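Local coordinates for protein transcriptional regulator, LacI family (Lactobacillus brevis, PDB 3JY6) that probably acts as a DNA-binding transcription factor of the LacI family, crystallised here as its periplasmic-binding-protein-like domain, at residues R93-D96 against A97-W100; E245-L248 against R249-A252. All coordinates share one frame; numbering follows the deposited sequence.

Contact 1 of 2, residues R93-D96 against A97-W100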
ATOM      1  N   ARG A  93       1.672  -3.521  18.769  1.00 27.99           N
ATOM      2  CA  ARG A  93       2.942  -4.034  19.261  1.00 31.54           C
ATOM      3  C   ARG A  93       2.945  -5.147  20.283  1.00 32.37           C
ATOM      4  O   ARG A  93       3.904  -5.905  20.352  1.00 36.07           O
ATOM      5  CB  ARG A  93       3.792  -2.879  19.796  1.00 33.00           C
ATOM      6  CG  ARG A  93       4.608  -2.176  18.725  1.00 35.52           C
ATOM      7  CD  ARG A  93       5.738  -3.076  18.269  1.00 39.23           C
ATOM      8  NE  ARG A  93       6.520  -3.560  19.408  1.00 43.29           N
ATOM      9  CZ  ARG A  93       7.428  -2.841  20.066  1.00 43.93           C
ATOM     10  NH1 ARG A  93       7.690  -1.590  19.701  1.00 42.65           N
ATOM     11  NH2 ARG A  93       8.067  -3.375  21.100  1.00 44.24           N
ATOM     12  N   GLU A  94       1.898  -5.257  21.083  1.00 33.21           N
ATOM     13  CA  GLU A  94       1.862  -6.295  22.103  1.00 34.59           C
ATOM     14  C   GLU A  94       3.147  -6.212  22.937  1.00 33.74           C
ATOM     15  O   GLU A  94       3.906  -7.174  23.037  1.00 32.03           O
ATOM     16  CB  GLU A  94       1.755  -7.685  21.473  1.00 37.87           C
ATOM     17  CG  GLU A  94       1.137  -8.722  22.413  1.00 41.73           C
ATOM     18  CD  GLU A  94      -0.366  -8.851  22.232  1.00 42.79           C
ATOM     19  OE1 GLU A  94      -0.796  -9.551  21.288  1.00 43.78           O
ATOM     20  OE2 GLU A  94      -1.119  -8.245  23.024  1.00 44.26           O
ATOM     21  N   MET A  95       3.379  -5.036  23.514  1.00 33.71           N
ATOM     22  CA  MET A  95       4.544  -4.775  24.362  1.00 32.96           C
ATOM     23  C   MET A  95       4.091  -4.935  25.813  1.00 31.64           C
ATOM     24  O   MET A  95       3.047  -4.409  26.191  1.00 31.71           O
ATOM     25  CB  MET A  95       5.011  -3.336  24.144  1.00 31.18           C
ATOM     26  CG  MET A  95       6.481  -3.076  24.429  1.00 32.73           C
ATOM     27  SD  MET A  95       6.829  -1.310  24.681  1.00 27.80           S
ATOM     28  CE  MET A  95       5.893  -0.544  23.373  1.00 31.44           C
ATOM     29  N   ASP A  96       4.841  -5.661  26.633  1.00 30.74           N
ATOM     30  CA  ASP A  96       4.424  -5.788  28.028  1.00 30.08           C
ATOM     31  C   ASP A  96       5.108  -4.690  28.840  1.00 27.58           C
ATOM     32  O   ASP A  96       6.194  -4.235  28.496  1.00 27.88           O
ATOM     33  CB  ASP A  96       4.776  -7.173  28.594  1.00 33.15           C
ATOM     34  CG  ASP A  96       6.260  -7.355  28.820  1.00 34.54           C
ATOM     35  OD1 ASP A  96       7.038  -7.012  27.907  1.00 36.14           O
ATOM     36  OD2 ASP A  96       6.644  -7.847  29.904  1.00 34.66           O
ATOM     37  N   ALA A  97       4.445  -4.242  29.894  1.00 26.51           N
ATOM     38  CA  ALA A  97       4.995  -3.199  30.753  1.00 24.81           C
ATOM     39  C   ALA A  97       5.248  -1.900  29.971  1.00 25.00           C
ATOM     40  O   ALA A  97       6.197  -1.170  30.254  1.00 25.13           O
ATOM     41  CB  ALA A  97       6.296  -3.695  31.397  1.00 22.55           C
ATOM     42  N   CYS A  98       4.394  -1.608  28.997  1.00 22.35           N
ATOM     43  CA  CYS A  98       4.546  -0.396  28.183  1.00 21.55           C
ATOM     44  C   CYS A  98       4.251   0.873  28.993  1.00 18.19           C
ATOM     45  O   CYS A  98       3.251   0.950  29.698  1.00 17.90           O
ATOM     46  CB  CYS A  98       3.611  -0.460  26.966  1.00 22.73           C
ATOM     47  SG  CYS A  98       3.858   0.852  25.723  1.00 24.38           S
ATOM     48  N   PRO A  99       5.114   1.894  28.879  1.00 17.81           N
ATOM     49  CA  PRO A  99       4.956   3.164  29.597  1.00 18.04           C
ATOM     50  C   PRO A  99       3.875   4.122  29.059  1.00 20.04           C
ATOM     51  O   PRO A  99       3.446   5.050  29.761  1.00 20.85           O
ATOM     52  CB  PRO A  99       6.348   3.772  29.510  1.00 16.65           C
ATOM     53  CG  PRO A  99       6.781   3.349  28.141  1.00 18.30           C
ATOM     54  CD  PRO A  99       6.359   1.895  28.089  1.00 16.97           C
ATOM     55  N   TRP A 100       3.439   3.921  27.823  1.00 18.08           N
ATOM     56  CA  TRP A 100       2.410   4.795  27.271  1.00 17.91           C
ATOM     57  C   TRP A 100       1.190   3.965  26.882  1.00 16.39           C
ATOM     58  O   TRP A 100       1.254   2.739  26.875  1.00 18.72           O
ATOM     59  CB  TRP A 100       2.969   5.594  26.082  1.00 18.30           C
ATOM     60  CG  TRP A 100       3.882   4.834  25.187  1.00 16.97           C
ATOM     61  CD1 TRP A 100       3.541   3.814  24.348  1.00 20.79           C
ATOM     62  CD2 TRP A 100       5.301   5.011  25.051  1.00 15.64           C
ATOM     63  NE1 TRP A 100       4.659   3.352  23.688  1.00 18.98           N
ATOM     64  CE2 TRP A 100       5.745   4.082  24.084  1.00 16.10           C
ATOM     65  CE3 TRP A 100       6.229   5.896  25.609  1.00 16.99           C
ATOM     66  CZ2 TRP A 100       7.090   3.973  23.711  1.00 16.67           C
ATOM     67  CZ3 TRP A 100       7.567   5.790  25.234  1.00 16.21           C
ATOM     68  CH2 TRP A 100       7.979   4.850  24.274  1.00 13.50           C
TER

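Contact 2 of 2, residues E245-L248 against R249-A252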
ATOM      1  N   GLU A 245      -7.770   8.781  18.875  1.00 16.58           N
ATOM      2  CA  GLU A 245      -8.695   9.234  19.914  1.00 19.16           C
ATOM      3  C   GLU A 245      -7.942   9.356  21.242  1.00 18.17           C
ATOM      4  O   GLU A 245      -8.153  10.290  22.013  1.00 17.41           O
ATOM      5  CB  GLU A 245      -9.866   8.254  20.068  1.00 21.88           C
ATOM      6  CG  GLU A 245     -10.887   8.306  18.929  1.00 26.88           C
ATOM      7  CD  GLU A 245     -11.806   9.516  19.012  1.00 29.97           C
ATOM      8  OE1 GLU A 245     -11.567  10.386  19.874  1.00 29.90           O
ATOM      9  OE2 GLU A 245     -12.770   9.599  18.209  1.00 33.61           O
ATOM     10  N   ILE A 246      -7.049   8.411  21.494  1.00 15.19           N
ATOM     11  CA  ILE A 246      -6.264   8.429  22.719  1.00 14.90           C
ATOM     12  C   ILE A 246      -5.318   9.635  22.686  1.00 14.80           C
ATOM     13  O   ILE A 246      -5.176  10.355  23.671  1.00 12.91           O
ATOM     14  CB  ILE A 246      -5.448   7.110  22.860  1.00 15.06           C
ATOM     15  CG1 ILE A 246      -6.402   5.922  23.066  1.00 14.85           C
ATOM     16  CG2 ILE A 246      -4.483   7.222  24.014  1.00 14.08           C
ATOM     17  CD1 ILE A 246      -5.710   4.571  23.101  1.00 11.11           C
ATOM     18  N   MET A 247      -4.684   9.860  21.537  1.00 13.28           N
ATOM     19  CA  MET A 247      -3.759  10.978  21.391  1.00 14.63           C
ATOM     20  C   MET A 247      -4.451  12.302  21.699  1.00 15.80           C
ATOM     21  O   MET A 247      -3.929  13.128  22.447  1.00 19.24           O
ATOM     22  CB  MET A 247      -3.174  11.001  19.973  1.00 13.74           C
ATOM     23  CG  MET A 247      -2.259  12.211  19.624  1.00 14.11           C
ATOM     24  SD  MET A 247      -0.813  12.368  20.687  1.00 12.97           S
ATOM     25  CE  MET A 247      -0.319  13.787  20.440  1.00 19.20           C
ATOM     26  N   LEU A 248      -5.631  12.505  21.128  1.00 15.43           N
ATOM     27  CA  LEU A 248      -6.362  13.737  21.366  1.00 17.19           C
ATOM     28  C   LEU A 248      -6.668  13.907  22.857  1.00 17.49           C
ATOM     29  O   LEU A 248      -6.759  15.025  23.347  1.00 16.50           O
ATOM     30  CB  LEU A 248      -7.659  13.739  20.567  1.00 16.04           C
ATOM     31  CG  LEU A 248      -7.486  13.780  19.047  1.00 17.42           C
ATOM     32  CD1 LEU A 248      -8.858  13.802  18.386  1.00 15.34           C
ATOM     33  CD2 LEU A 248      -6.696  15.020  18.649  1.00 16.90           C
ATOM     34  N   ARG A 249      -6.831  12.794  23.569  1.00 18.40           N
ATOM     35  CA  ARG A 249      -7.105  12.853  25.000  1.00 18.45           C
ATOM     36  C   ARG A 249      -5.849  13.308  25.729  1.00 18.59           C
ATOM     37  O   ARG A 249      -5.927  14.052  26.707  1.00 20.88           O
ATOM     38  CB  ARG A 249      -7.567  11.487  25.523  1.00 19.35           C
ATOM     39  CG  ARG A 249      -9.024  11.170  25.227  1.00 18.84           C
ATOM     40  CD  ARG A 249      -9.348   9.725  25.552  1.00 19.08           C
ATOM     41  NE  ARG A 249      -9.092   9.390  26.959  1.00 19.39           N
ATOM     42  CZ  ARG A 249      -8.971   8.141  27.401  1.00 21.50           C
ATOM     43  NH1 ARG A 249      -9.080   7.131  26.548  1.00 23.73           N
ATOM     44  NH2 ARG A 249      -8.744   7.895  28.682  1.00 22.89           N
ATOM     45  N   GLN A 250      -4.685  12.876  25.253  1.00 18.98           N
ATOM     46  CA  GLN A 250      -3.428  13.281  25.881  1.00 19.27           C
ATOM     47  C   GLN A 250      -3.166  14.760  25.558  1.00 19.92           C
ATOM     48  O   GLN A 250      -2.713  15.513  26.419  1.00 16.67           O
ATOM     49  CB  GLN A 250      -2.252  12.428  25.377  1.00 18.43           C
ATOM     50  CG  GLN A 250      -2.365  10.907  25.625  1.00 16.46           C
ATOM     51  CD  GLN A 250      -1.263  10.110  24.899  1.00 14.71           C
ATOM     52  OE1 GLN A 250      -1.088  10.245  23.693  1.00 16.93           O
ATOM     53  NE2 GLN A 250      -0.525   9.293  25.634  1.00 14.32           N
ATOM     54  N   LEU A 251      -3.471  15.167  24.322  1.00 19.86           N
ATOM     55  CA  LEU A 251      -3.272  16.550  23.872  1.00 20.10           C
ATOM     56  C   LEU A 251      -4.187  17.518  24.604  1.00 20.77           C
ATOM     57  O   LEU A 251      -3.888  18.713  24.722  1.00 22.10           O
ATOM     58  CB  LEU A 251      -3.538  16.666  22.367  1.00 21.18           C
ATOM     59  CG  LEU A 251      -2.490  16.039  21.446  1.00 21.61           C
ATOM     60  CD1 LEU A 251      -3.009  16.001  20.010  1.00 20.19           C
ATOM     61  CD2 LEU A 251      -1.193  16.835  21.538  1.00 21.91           C
ATOM     62  N   ALA A 252      -5.314  16.991  25.067  1.00 19.45           N
ATOM     63  CA  ALA A 252      -6.293  17.761  25.799  1.00 20.16           C
ATOM     64  C   ALA A 252      -5.909  17.816  27.283  1.00 20.03           C
ATOM     65  O   ALA A 252      -6.674  18.311  28.104  1.00 18.79           O
ATOM     66  CB  ALA A 252      -7.661  17.134  25.632  1.00 19.31           C
TER

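Contact 1 of 2, residues R93-D96 against A97-W100
Ala-97 follows Asp-96 at the apex of a reverse turn, with positive backbone angles (phi 60°, psi 35°). The chain doubles back far enough to bring CA of Met-95 within 5.8 Å of CA of Cys-98, resembling a distorted type II turn, yet no hydrogen bond spans the two halves. Beside the apex, Asp-96 OD2 stands 4.4 Å from Ala-97 CB. At Cys-98, SG lies anti to the backbone N (chi1 -171°), which aims the sulfur into the bend. There the methionine thioether meets it from alongside: Met-95 CE is 3.4 Å from Cys-98 SG, and Met-95 SD is 3.8 Å from the same sulfur. Pro-99 sets its CG 3.6 Å above the plane of the Trp-100 indole, offset toward the rim. Met-95 CE approaches that indole obliquely, 4.1 Å from Trp-100 NE1, a buried nitrogen with no partner in the model. Trp-100 and Met-95 also reach Pro-75 of helix 75-82 and Ser-90 of strand 88-91. The arrangement is a reverse turn whose inner side holds the Met-95 thioether against Cys-98 SG, in the loop joining parallel neighbours 88-91 and 102-104 of an alpha/beta periplasmic-binding-protein fold.

Contact 2 of 2, residues E245-L248 against R249-A252
Main-chain hydrogen bonds carry the contact between Glu-245 to Leu-248 and Arg-249 to Ala-252. Four i to i+4 bonds run in succession, their N-H...O angles varying from 130° to 160°. Leu-251 N to Met-247 O is the shortest, at 2.8 Å, and the straightest. Gln-250 N reaches Ile-246 O at 3.0 Å; Arg-249 N adds a weak i to i+3 bond to that same oxygen. The final bond, Ala-252 N to Leu-248 O, is the most bent of the four, as Ala-252 leaves helical angles.

Apolar contact is concentrated on Met-247 and Leu-251. With CG anti to the backbone N (chi1 175°) and a bend at chi2, the methionine turns its methyl toward the next turn. The modelled Met-247 CE lies 3.3 Å from Leu-251 CG, a closeness to be treated as doubtful because the bond from sulfur to methyl is modelled short. More loosely, Leu-248 CD2 meets Leu-251 CD1 at 4.1 Å.

Among the polar side chains, Gln-250 crosses Met-247 at about a right angle. Its OE1 is 3.7 Å from Met-247 SD and is buried without a polar partner in the model, whereas its NE2 bonds Val-88 O. Arg-249 bends at chi3, and its NH2 forms a salt bridge with Glu-254.

The end of helix 236-251 packs Leu-248 on Ile-32 and Leu-33 of helix 20-34, Met-247 and Leu-251 on Ile-10 of strand 9-14, and Ile-246 on Val-89 of strand 88-91.

Contact 1 and contact 2 have centres 18 Å apart, and their nearest atoms remain about 5 Å from each other, so they do not touch directly. Strand 88-91 connects them: Val-88 offers its side chain to Trp-100 and its carbonyl oxygen to Gln-250, while Pro-101, next in sequence after Trp-100, also meets Gln-250. Residues 93-100 leave the C-terminal end of this strand, whereas helix 236-251 packs on the sheet containing it. Glu-94 touches Thr-138 and Glu-141 of helix 137-147, so the start of 93-100 meets the subdomain of the four-stranded sheet. LacI-family regulators generally bind effectors in the cleft between subdomains, but with no ligand identified, neither contact is assigned to a site.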